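Local coordinates for protein glycosyl hydrolase family 10 (Prevotella bryantii, PDB 4MGQ) that probably cleaves internal beta-1,4-xylosidic linkages of xylan as a whole enzyme, this piece of it being a calcium-bound carbohydrate-binding module, at residues A[34-39]-A[99-104]; A[49-54]-A[118-123]; A[19-24]-A[147-152]. All coordinates share one frame; numbering follows the deposited sequence.

The three contacts join antiparallel strands of a two-sheet sandwich. Contact 1 lies in one sheet, while contacts 2 and 3 belong to the other, where strands 111-121 and 17-24 are neighbours. Centres of contacts 1 and 2 are about 13 Å apart, those of 1 and 3 about 16 Å, and those of 2 and 3 about 22 Å, on opposite sides of the chain's centre. P39 and L120 join contacts 1 and 2 across the sheets; Y149 and I151 of contact 3 reach E34 and L35 of contact 1. Along the chain contacts 1 and 2 interleave, and contact 3 encloses both, so segments far apart in sequence close this carbohydrate-binding module into one compact body.

Contact 1. Residues A[34-39]-A[99-104]; sequences ELYVNP and LKQLRF
F104 N donates to L35 O at 2.7 Å, and L35 N answers to F104 O; the same exchange between V37 and L102 gives the antiparallel ladder its second hydrogen-bonded pair. P39, having no N-H, cannot carry the ladder on; a water donates to both P39 O and K100 O there, and K100 and Q101 form a classic beta bulge opposite Q68 of strand 61-69. On one face of the sheet the side chains are flat or polar. R103 NH2 reaches E34 OE2 at 2.8 Å on its syn side, with the oxygen almost in the guanidinium plane, though the nitrogen stands somewhat out of the carboxylate plane. The carboxylate and guanidinium planes are turned 43° apart, and the companion bond from R103 NE to E34 OE1 is weak, at 3.4 Å. Q101 runs out extended, its CG trans to the backbone N (chi1 -177°), which carries its amide out over one face of the Y36 ring: NE2 lies 3.4 Å from Y36 CG, and the two planes are 22° apart, a stack offset toward the ring's rim. R103 CG touches Y36 CE1 at 3.6 Å. The other face is apolar, as a core requires: V37 CG1 meets L102 CB at 4.0 Å and comes to the edge of the F104 ring. Strands 61-69 and 141-142 flank the pair within its sheet, while L35 and F104 pack on M115 of strand 111-121 in the opposing sheet.

Contact 2. Residues A[49-54]-A[118-123]; sequences YTLKLR and VQLLDP
Backbone bonds tie T50 to L121 and K52 to Q119, two in each pair; the shortest runs from Q119 N to K52 O at 2.7 Å. Between them, T50 O also receives the CA-H of L120 at 3.3 Å from L120 CA. Apolar contacts fill the face of L51 and L120, where leucine suits the interior: L120 CD1 packs on L51 CB at 4.1 Å. With CG swung opposite the backbone N (chi1 178°), L51 turns CD1 toward V118 CG1. On the other face K52 stretches out and crosses L121 at about a right angle, its methylenes covering the leucine and CE pressing to a tight 3.5 Å from L121 CD1. Polar ends there meet through solvent, since K52 NZ and Q119 NE2 both donate to one water, a lysine and an amide sharing an acceptor at the surface. Aromatic contact closes the end of the pair: Y49 CE2 lies 3.5 Å from D122 CB, while the tyrosine hydroxyl bonds to Q44 N and D122 OD1 receives N126 N. Such long antiparallel pairing, with one leucine-rich face turned inward, fits the beta-sandwich of a CBM4/9-type carbohydrate-binding module.

Contact 3. Residues A[19-24]-A[147-152]; sequences LYIHMG and HEYEIK
Y149 holds its ring between its own backbone N and carbonyl carbon (chi1 72°), and this turns the ring onto I21. The isoleucine in turn has CG2 pointing away from the backbone N and CG1 close beside it (chi1 -66°), bringing both branches to the tyrosine: CG2 lies 3.5 Å from Y149 CD1, and CD1 lies 3.6 Å from Y149 CE1. A branched aliphatic chain suits this spot because it can set two methyls obliquely against the ring, while the Y149 hydroxyl passes beyond to bond E34 O. The backbones pair directly at Y20 and K152, where Y20 N donates to K152 O at 2.9 Å and K152 N returns a longer bond of 3.2 Å to Y20 O. Farther along the chains part, and two waters stand in for the ladder. One accepts from H22 N and donates to E150 O, both at 2.8 Å, with a longer reach to Y20 O; the other links E150 N to H22 O. The K152 chain bends where its CD lies at the edge of the Y20 ring, which itself stacks on W114, and H22 ND1 bonds to D112. Strand 17-24 has strand 111-121 as its other neighbour, L19 packing on M115 there, and strand 151-155 is the outermost of this sheet, with I151 packing on L35 of strand 34-37 in the facing sheet.

Contact 1. Residues A[34-39]-A[99-104]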
loop_
_atom_site.group_PDB
_atom_site.type_symbol
_atom_site.label_atom_id
_atom_site.label_comp_id
_atom_site.label_asym_id
_atom_site.label_seq_id
_atom_site.Cartn_x
_atom_site.Cartn_y
_atom_site.Cartn_z
ATOM N N GLU A 34 -10.453 6.424 1.095
ATOM C CA GLU A 34 -9.812 5.201 1.566
ATOM C C GLU A 34 -9.393 4.298 0.409
ATOM O O GLU A 34 -10.063 4.215 -0.619
ATOM C CB GLU A 34 -10.736 4.434 2.526
ATOM C CG GLU A 34 -11.004 5.176 3.842
ATOM C CD GLU A 34 -11.827 4.384 4.861
ATOM O OE1 GLU A 34 -12.215 3.238 4.592
ATOM O OE2 GLU A 34 -12.094 4.929 5.953
ATOM N N LEU A 35 -8.263 3.635 0.622
ATOM C CA LEU A 35 -7.711 2.639 -0.281
ATOM C C LEU A 35 -7.571 1.321 0.482
ATOM O O LEU A 35 -7.055 1.297 1.601
ATOM C CB LEU A 35 -6.354 3.104 -0.817
ATOM C CG LEU A 35 -5.557 2.111 -1.657
ATOM C CD1 LEU A 35 -6.231 1.889 -2.995
ATOM C CD2 LEU A 35 -4.117 2.602 -1.836
ATOM N N TYR A 36 -8.023 0.228 -0.133
ATOM C CA TYR A 36 -8.081 -1.067 0.534
ATOM C C TYR A 36 -7.252 -2.128 -0.151
ATOM O O TYR A 36 -7.217 -2.190 -1.371
ATOM C CB TYR A 36 -9.509 -1.579 0.565
ATOM C CG TYR A 36 -10.492 -0.694 1.272
ATOM C CD1 TYR A 36 -10.136 0.021 2.405
ATOM C CD2 TYR A 36 -11.780 -0.576 0.799
ATOM C CE1 TYR A 36 -11.065 0.830 3.056
ATOM C CE2 TYR A 36 -12.701 0.223 1.429
ATOM C CZ TYR A 36 -12.346 0.914 2.557
ATOM O OH TYR A 36 -13.291 1.709 3.167
ATOM N N VAL A 37 -6.639 -2.992 0.643
ATOM C CA VAL A 37 -6.063 -4.230 0.110
ATOM C C VAL A 37 -6.290 -5.332 1.144
ATOM O O VAL A 37 -6.260 -5.075 2.351
ATOM C CB VAL A 37 -4.566 -4.056 -0.226
ATOM C CG1 VAL A 37 -3.739 -3.877 1.033
ATOM C CG2 VAL A 37 -4.059 -5.245 -1.059
ATOM N N ASN A 38 -6.575 -6.546 0.675
ATOM C CA ASN A 38 -6.824 -7.662 1.580
ATOM C C ASN A 38 -5.673 -8.662 1.560
ATOM O O ASN A 38 -5.353 -9.188 0.495
ATOM C CB ASN A 38 -8.121 -8.390 1.202
ATOM C CG ASN A 38 -9.377 -7.649 1.646
ATOM O OD1 ASN A 38 -9.380 -6.434 1.806
ATOM N ND2 ASN A 38 -10.454 -8.400 1.864
ATOM N N PRO A 39 -5.060 -8.930 2.727
ATOM C CA PRO A 39 -4.035 -9.977 2.822
ATOM C C PRO A 39 -4.589 -11.299 2.322
ATOM O O PRO A 39 -5.767 -11.585 2.544
ATOM C CB PRO A 39 -3.716 -10.028 4.315
ATOM C CG PRO A 39 -4.036 -8.641 4.799
ATOM C CD PRO A 39 -5.238 -8.227 4.009
ATOM N N LEU A 99 -7.912 -10.203 11.401
ATOM C CA LEU A 99 -8.031 -9.033 10.531
ATOM C C LEU A 99 -7.946 -9.449 9.070
ATOM O O LEU A 99 -7.062 -10.229 8.702
ATOM C CB LEU A 99 -6.931 -8.017 10.862
ATOM C CG LEU A 99 -6.848 -7.594 12.331
ATOM C CD1 LEU A 99 -5.450 -7.114 12.677
ATOM C CD2 LEU A 99 -7.887 -6.511 12.623
ATOM N N LYS A 100 -8.850 -8.945 8.237
ATOM C CA LYS A 100 -8.897 -9.396 6.852
ATOM C C LYS A 100 -8.605 -8.304 5.821
ATOM O O LYS A 100 -8.481 -8.598 4.633
ATOM C CB LYS A 100 -10.259 -10.021 6.553
ATOM C CG LYS A 100 -11.378 -9.028 6.467
ATOM C CD LYS A 100 -12.660 -9.666 5.920
ATOM C CE LYS A 100 -13.101 -10.846 6.775
ATOM N NZ LYS A 100 -13.269 -10.481 8.219
ATOM N N GLN A 101 -8.485 -7.051 6.268
ATOM C CA GLN A 101 -8.323 -5.926 5.349
ATOM C C GLN A 101 -7.361 -4.873 5.912
ATOM O O GLN A 101 -7.321 -4.662 7.121
ATOM C CB GLN A 101 -9.686 -5.293 5.054
ATOM C CG GLN A 101 -9.650 -4.150 4.052
ATOM C CD GLN A 101 -11.028 -3.572 3.761
ATOM O OE1 GLN A 101 -11.691 -3.047 4.647
ATOM N NE2 GLN A 101 -11.463 -3.689 2.518
ATOM N N LEU A 102 -6.574 -4.244 5.039
ATOM C CA LEU A 102 -5.811 -3.050 5.414
ATOM C C LEU A 102 -6.503 -1.833 4.835
ATOM O O LEU A 102 -6.689 -1.743 3.622
ATOM C CB LEU A 102 -4.366 -3.106 4.893
ATOM C CG LEU A 102 -3.495 -4.243 5.415
ATOM C CD1 LEU A 102 -2.066 -4.075 4.878
ATOM C CD2 LEU A 102 -3.503 -4.284 6.917
ATOM N N ARG A 103 -6.867 -0.892 5.700
ATOM C CA ARG A 103 -7.480 0.364 5.263
ATOM C C ARG A 103 -6.454 1.487 5.259
ATOM O O ARG A 103 -5.983 1.874 6.321
ATOM C CB ARG A 103 -8.646 0.751 6.186
ATOM C CG ARG A 103 -9.778 -0.297 6.234
ATOM C CD ARG A 103 -10.796 -0.012 7.341
ATOM N NE ARG A 103 -11.316 1.355 7.248
ATOM C CZ ARG A 103 -11.912 1.983 8.261
ATOM N NH1 ARG A 103 -12.062 1.370 9.433
ATOM N NH2 ARG A 103 -12.334 3.227 8.110
ATOM N N PHE A 104 -6.114 1.998 4.076
ATOM C CA PHE A 104 -5.263 3.179 3.968
ATOM C C PHE A 104 -6.160 4.411 4.071
ATOM O O PHE A 104 -7.008 4.644 3.213
ATOM C CB PHE A 104 -4.465 3.186 2.650
ATOM C CG PHE A 104 -3.363 2.153 2.586
ATOM C CD1 PHE A 104 -3.659 0.796 2.504
ATOM C CD2 PHE A 104 -2.026 2.544 2.567
ATOM C CE1 PHE A 104 -2.645 -0.159 2.431
ATOM C CE2 PHE A 104 -0.995 1.592 2.479
ATOM C CZ PHE A 104 -1.306 0.241 2.417
HETATM O O HOH W 1 -7.796 -11.275 4.296
#

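Contact 2. Residues A[49-54]-A[118-123]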
loop_
_atom_site.group_PDB
_atom_site.type_symbol
_atom_site.label_atom_id
_atom_site.label_comp_id
_atom_site.label_asym_id
_atom_site.label_seq_id
_atom_site.Cartn_x
_atom_site.Cartn_y
_atom_site.Cartn_z
ATOM N N TYR A 49 3.005 -8.818 12.081
ATOM C CA TYR A 49 3.076 -8.696 10.632
ATOM C C TYR A 49 3.863 -7.449 10.285
ATOM O O TYR A 49 3.809 -6.458 11.006
ATOM C CB TYR A 49 1.671 -8.637 10.024
ATOM C CG TYR A 49 0.907 -9.905 10.275
ATOM C CD1 TYR A 49 0.225 -10.097 11.467
ATOM C CD2 TYR A 49 0.901 -10.925 9.332
ATOM C CE1 TYR A 49 -0.467 -11.284 11.714
ATOM C CE2 TYR A 49 0.211 -12.107 9.562
ATOM C CZ TYR A 49 -0.456 -12.279 10.761
ATOM O OH TYR A 49 -1.125 -13.451 11.003
ATOM N N THR A 50 4.599 -7.501 9.184
ATOM C CA THR A 50 5.441 -6.371 8.798
ATOM C C THR A 50 5.034 -5.854 7.431
ATOM O O THR A 50 5.069 -6.587 6.438
ATOM C CB THR A 50 6.935 -6.761 8.785
ATOM O OG1 THR A 50 7.333 -7.175 10.095
ATOM C CG2 THR A 50 7.804 -5.584 8.350
ATOM N N LEU A 51 4.611 -4.592 7.385
ATOM C CA LEU A 51 4.285 -3.952 6.117
ATOM C C LEU A 51 5.552 -3.342 5.532
ATOM O O LEU A 51 6.197 -2.531 6.186
ATOM C CB LEU A 51 3.218 -2.865 6.315
ATOM C CG LEU A 51 2.802 -2.077 5.069
ATOM C CD1 LEU A 51 2.076 -2.954 4.051
ATOM C CD2 LEU A 51 1.921 -0.882 5.450
ATOM N N LYS A 52 5.916 -3.740 4.316
ATOM C CA LYS A 52 7.027 -3.107 3.609
ATOM C C LYS A 52 6.528 -2.485 2.329
ATOM O O LYS A 52 5.660 -3.052 1.662
ATOM C CB LYS A 52 8.126 -4.118 3.273
ATOM C CG LYS A 52 8.786 -4.755 4.460
ATOM C CD LYS A 52 9.938 -5.643 3.964
ATOM C CE LYS A 52 10.606 -6.372 5.095
ATOM N NZ LYS A 52 11.689 -7.266 4.566
ATOM N N LEU A 53 7.104 -1.348 1.954
ATOM C CA LEU A 53 6.796 -0.734 0.668
ATOM C C LEU A 53 7.759 0.413 0.414
ATOM O O LEU A 53 8.557 0.755 1.289
ATOM C CB LEU A 53 5.338 -0.248 0.643
ATOM C CG LEU A 53 4.942 0.888 1.596
ATOM C CD1 LEU A 53 4.278 2.014 0.802
ATOM C CD2 LEU A 53 4.045 0.415 2.727
ATOM N N ARG A 54 7.719 0.984 -0.786
ATOM C CA ARG A 54 8.305 2.309 -0.965
ATOM C C ARG A 54 7.174 3.269 -1.293
ATOM O O ARG A 54 6.178 2.886 -1.909
ATOM C CB ARG A 54 9.399 2.338 -2.044
ATOM C CG ARG A 54 8.989 1.903 -3.436
ATOM C CD ARG A 54 10.171 2.045 -4.425
ATOM N NE ARG A 54 9.725 1.714 -5.768
ATOM C CZ ARG A 54 9.938 2.464 -6.845
ATOM N NH1 ARG A 54 10.645 3.584 -6.750
ATOM N NH2 ARG A 54 9.461 2.081 -8.018
ATOM N N VAL A 118 4.937 -3.318 -2.429
ATOM C CA VAL A 118 4.176 -3.526 -1.207
ATOM C C VAL A 118 4.173 -5.000 -0.817
ATOM O O VAL A 118 3.766 -5.864 -1.607
ATOM C CB VAL A 118 2.729 -3.050 -1.364
ATOM C CG1 VAL A 118 1.992 -3.141 -0.021
ATOM C CG2 VAL A 118 2.691 -1.624 -1.920
ATOM N N GLN A 119 4.659 -5.270 0.386
ATOM C CA GLN A 119 4.657 -6.617 0.962
ATOM C C GLN A 119 4.028 -6.575 2.342
ATOM O O GLN A 119 4.097 -5.556 3.033
ATOM C CB GLN A 119 6.078 -7.173 1.075
ATOM C CG GLN A 119 6.861 -7.173 -0.214
ATOM C CD GLN A 119 8.265 -7.729 -0.030
ATOM O OE1 GLN A 119 8.782 -8.433 -0.894
ATOM N NE2 GLN A 119 8.894 -7.391 1.075
ATOM N N LEU A 120 3.450 -7.694 2.762
ATOM C CA LEU A 120 2.998 -7.825 4.138
ATOM C C LEU A 120 3.422 -9.197 4.613
ATOM O O LEU A 120 2.857 -10.201 4.177
ATOM C CB LEU A 120 1.487 -7.660 4.262
ATOM C CG LEU A 120 0.942 -7.719 5.691
ATOM C CD1 LEU A 120 1.377 -6.500 6.531
ATOM C CD2 LEU A 120 -0.577 -7.883 5.694
ATOM N N LEU A 121 4.441 -9.229 5.465
ATOM C CA LEU A 121 5.073 -10.494 5.846
ATOM C C LEU A 121 4.579 -11.010 7.182
ATOM O O LEU A 121 4.563 -10.286 8.175
ATOM C CB LEU A 121 6.586 -10.315 5.863
ATOM C CG LEU A 121 6.835 -9.546 4.566
ATOM C CD1 LEU A 121 8.021 -8.640 4.620
ATOM C CD2 LEU A 121 6.830 -10.450 3.343
ATOM N N ASP A 122 4.177 -12.277 7.215
ATOM C CA ASP A 122 3.761 -12.875 8.474
ATOM C C ASP A 122 5.032 -13.233 9.272
ATOM O O ASP A 122 6.136 -12.986 8.786
ATOM C CB ASP A 122 2.799 -14.060 8.213
ATOM C CG ASP A 122 3.481 -15.329 7.702
ATOM O OD1 ASP A 122 4.720 -15.417 7.614
ATOM O OD2 ASP A 122 2.718 -16.268 7.394
ATOM N N PRO A 123 4.896 -13.749 10.515
ATOM C CA PRO A 123 6.118 -13.994 11.290
ATOM C C PRO A 123 7.113 -14.963 10.644
ATOM O O PRO A 123 8.305 -14.889 10.950
ATOM C CB PRO A 123 5.587 -14.592 12.597
ATOM C CG PRO A 123 4.214 -14.079 12.723
ATOM C CD PRO A 123 3.682 -13.965 11.328
HETATM O O HOH W 2 6.559 -9.682 10.876
HETATM O O HOH W 3 10.669 -8.961 2.402
#

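Contact 3. Residues A[19-24]-A[147-152]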
loop_
_atom_site.group_PDB
_atom_site.type_symbol
_atom_site.label_atom_id
_atom_site.label_comp_id
_atom_site.label_asym_id
_atom_site.label_seq_id
_atom_site.Cartn_x
_atom_site.Cartn_y
_atom_site.Cartn_z
ATOM N N LEU A 19 1.788 2.071 -8.134
ATOM C CA LEU A 19 0.424 2.484 -7.834
ATOM C C LEU A 19 0.418 4.007 -7.690
ATOM O O LEU A 19 1.291 4.579 -7.038
ATOM C CB LEU A 19 -0.085 1.804 -6.556
ATOM C CG LEU A 19 -1.502 2.159 -6.065
ATOM C CD1 LEU A 19 -2.046 1.031 -5.211
ATOM C CD2 LEU A 19 -1.542 3.455 -5.260
ATOM N N TYR A 20 -0.577 4.650 -8.290
ATOM C CA TYR A 20 -0.680 6.106 -8.255
ATOM C C TYR A 20 -2.096 6.546 -7.953
ATOM O O TYR A 20 -3.032 6.120 -8.616
ATOM C CB TYR A 20 -0.237 6.694 -9.586
ATOM C CG TYR A 20 -0.568 8.158 -9.763
ATOM C CD1 TYR A 20 -0.014 9.119 -8.929
ATOM C CD2 TYR A 20 -1.410 8.578 -10.785
ATOM C CE1 TYR A 20 -0.293 10.460 -9.098
ATOM C CE2 TYR A 20 -1.705 9.931 -10.958
ATOM C CZ TYR A 20 -1.137 10.861 -10.106
ATOM O OH TYR A 20 -1.401 12.204 -10.256
ATOM N N ILE A 21 -2.243 7.410 -6.955
ATOM C CA ILE A 21 -3.535 8.027 -6.684
ATOM C C ILE A 21 -3.400 9.536 -6.709
ATOM O O ILE A 21 -2.681 10.113 -5.887
ATOM C CB ILE A 21 -4.108 7.605 -5.331
ATOM C CG1 ILE A 21 -4.434 6.112 -5.337
ATOM C CG2 ILE A 21 -5.361 8.431 -5.001
ATOM C CD1 ILE A 21 -4.856 5.595 -3.989
ATOM N N HIS A 22 -4.078 10.172 -7.654
ATOM C CA HIS A 22 -4.245 11.611 -7.568
ATOM C C HIS A 22 -5.359 11.877 -6.568
ATOM O O HIS A 22 -6.527 11.608 -6.838
ATOM C CB HIS A 22 -4.580 12.251 -8.904
ATOM C CG HIS A 22 -4.815 13.724 -8.789
ATOM N ND1 HIS A 22 -3.845 14.589 -8.336
ATOM C CD2 HIS A 22 -5.923 14.473 -8.993
ATOM C CE1 HIS A 22 -4.331 15.817 -8.308
ATOM N NE2 HIS A 22 -5.590 15.774 -8.701
ATOM N N MET A 23 -4.991 12.389 -5.402
ATOM C CA MET A 23 -5.967 12.584 -4.340
ATOM C C MET A 23 -6.746 13.887 -4.511
ATOM O O MET A 23 -7.948 13.937 -4.258
ATOM C CB MET A 23 -5.268 12.555 -2.982
ATOM C CG MET A 23 -4.676 11.184 -2.661
ATOM S SD MET A 23 -3.833 11.074 -1.081
ATOM C CE MET A 23 -2.412 12.128 -1.379
ATOM N N GLY A 24 -6.059 14.939 -4.936
ATOM C CA GLY A 24 -6.686 16.252 -5.015
ATOM C C GLY A 24 -6.663 16.943 -3.658
ATOM O O GLY A 24 -5.803 16.666 -2.839
ATOM N N HIS A 147 -16.249 6.884 -3.184
ATOM C CA HIS A 147 -15.067 7.735 -3.119
ATOM C C HIS A 147 -14.623 8.071 -4.530
ATOM O O HIS A 147 -14.295 7.183 -5.313
ATOM C CB HIS A 147 -13.939 7.059 -2.346
ATOM C CG HIS A 147 -14.170 7.022 -0.872
ATOM N ND1 HIS A 147 -13.189 6.667 0.026
ATOM C CD2 HIS A 147 -15.275 7.296 -0.138
ATOM C CE1 HIS A 147 -13.676 6.733 1.254
ATOM N NE2 HIS A 147 -14.940 7.112 1.179
ATOM N N GLU A 148 -14.628 9.357 -4.857
ATOM C CA GLU A 148 -14.415 9.788 -6.231
ATOM C C GLU A 148 -12.944 10.082 -6.513
ATOM O O GLU A 148 -12.512 11.236 -6.515
ATOM C CB GLU A 148 -15.272 11.019 -6.537
ATOM C CG GLU A 148 -16.766 10.761 -6.391
ATOM C CD GLU A 148 -17.600 12.034 -6.478
ATOM O OE1 GLU A 148 -17.161 12.995 -7.146
ATOM O OE2 GLU A 148 -18.698 12.068 -5.878
ATOM N N TYR A 149 -12.176 9.020 -6.729
ATOM C CA TYR A 149 -10.802 9.146 -7.191
ATOM C C TYR A 149 -10.491 7.908 -8.023
ATOM O O TYR A 149 -11.265 6.953 -8.007
ATOM C CB TYR A 149 -9.833 9.302 -6.017
ATOM C CG TYR A 149 -9.584 8.061 -5.173
ATOM C CD1 TYR A 149 -8.576 7.162 -5.515
ATOM C CD2 TYR A 149 -10.320 7.808 -4.022
ATOM C CE1 TYR A 149 -8.317 6.036 -4.748
ATOM C CE2 TYR A 149 -10.065 6.671 -3.234
ATOM C CZ TYR A 149 -9.054 5.793 -3.619
ATOM O OH TYR A 149 -8.767 4.676 -2.870
ATOM N N GLU A 150 -9.376 7.928 -8.748
ATOM C CA GLU A 150 -8.992 6.789 -9.576
ATOM C C GLU A 150 -7.766 6.072 -9.033
ATOM O O GLU A 150 -6.774 6.706 -8.703
ATOM C CB GLU A 150 -8.684 7.233 -10.999
ATOM C CG GLU A 150 -9.679 8.179 -11.621
ATOM C CD GLU A 150 -9.130 8.767 -12.905
ATOM O OE1 GLU A 150 -9.137 10.011 -13.048
ATOM O OE2 GLU A 150 -8.670 7.976 -13.760
ATOM N N ILE A 151 -7.843 4.749 -8.963
ATOM C CA ILE A 151 -6.681 3.919 -8.684
ATOM C C ILE A 151 -6.022 3.577 -10.014
ATOM O O ILE A 151 -6.639 2.928 -10.858
ATOM C CB ILE A 151 -7.067 2.636 -7.944
ATOM C CG1 ILE A 151 -7.806 2.974 -6.648
ATOM C CG2 ILE A 151 -5.837 1.773 -7.679
ATOM C CD1 ILE A 151 -8.421 1.769 -5.957
ATOM N N LYS A 152 -4.787 4.034 -10.206
ATOM C CA LYS A 152 -4.072 3.831 -11.467
ATOM C C LYS A 152 -2.736 3.151 -11.223
ATOM O O LYS A 152 -2.257 3.121 -10.098
ATOM C CB LYS A 152 -3.821 5.161 -12.183
ATOM C CG LYS A 152 -5.072 5.949 -12.550
ATOM C CD LYS A 152 -4.712 7.201 -13.343
ATOM C CE LYS A 152 -3.997 6.857 -14.648
ATOM N NZ LYS A 152 -4.837 6.021 -15.570
HETATM O O HOH W 4 -4.943 8.529 -9.769
HETATM O O HOH W 5 -7.979 10.413 -8.879
#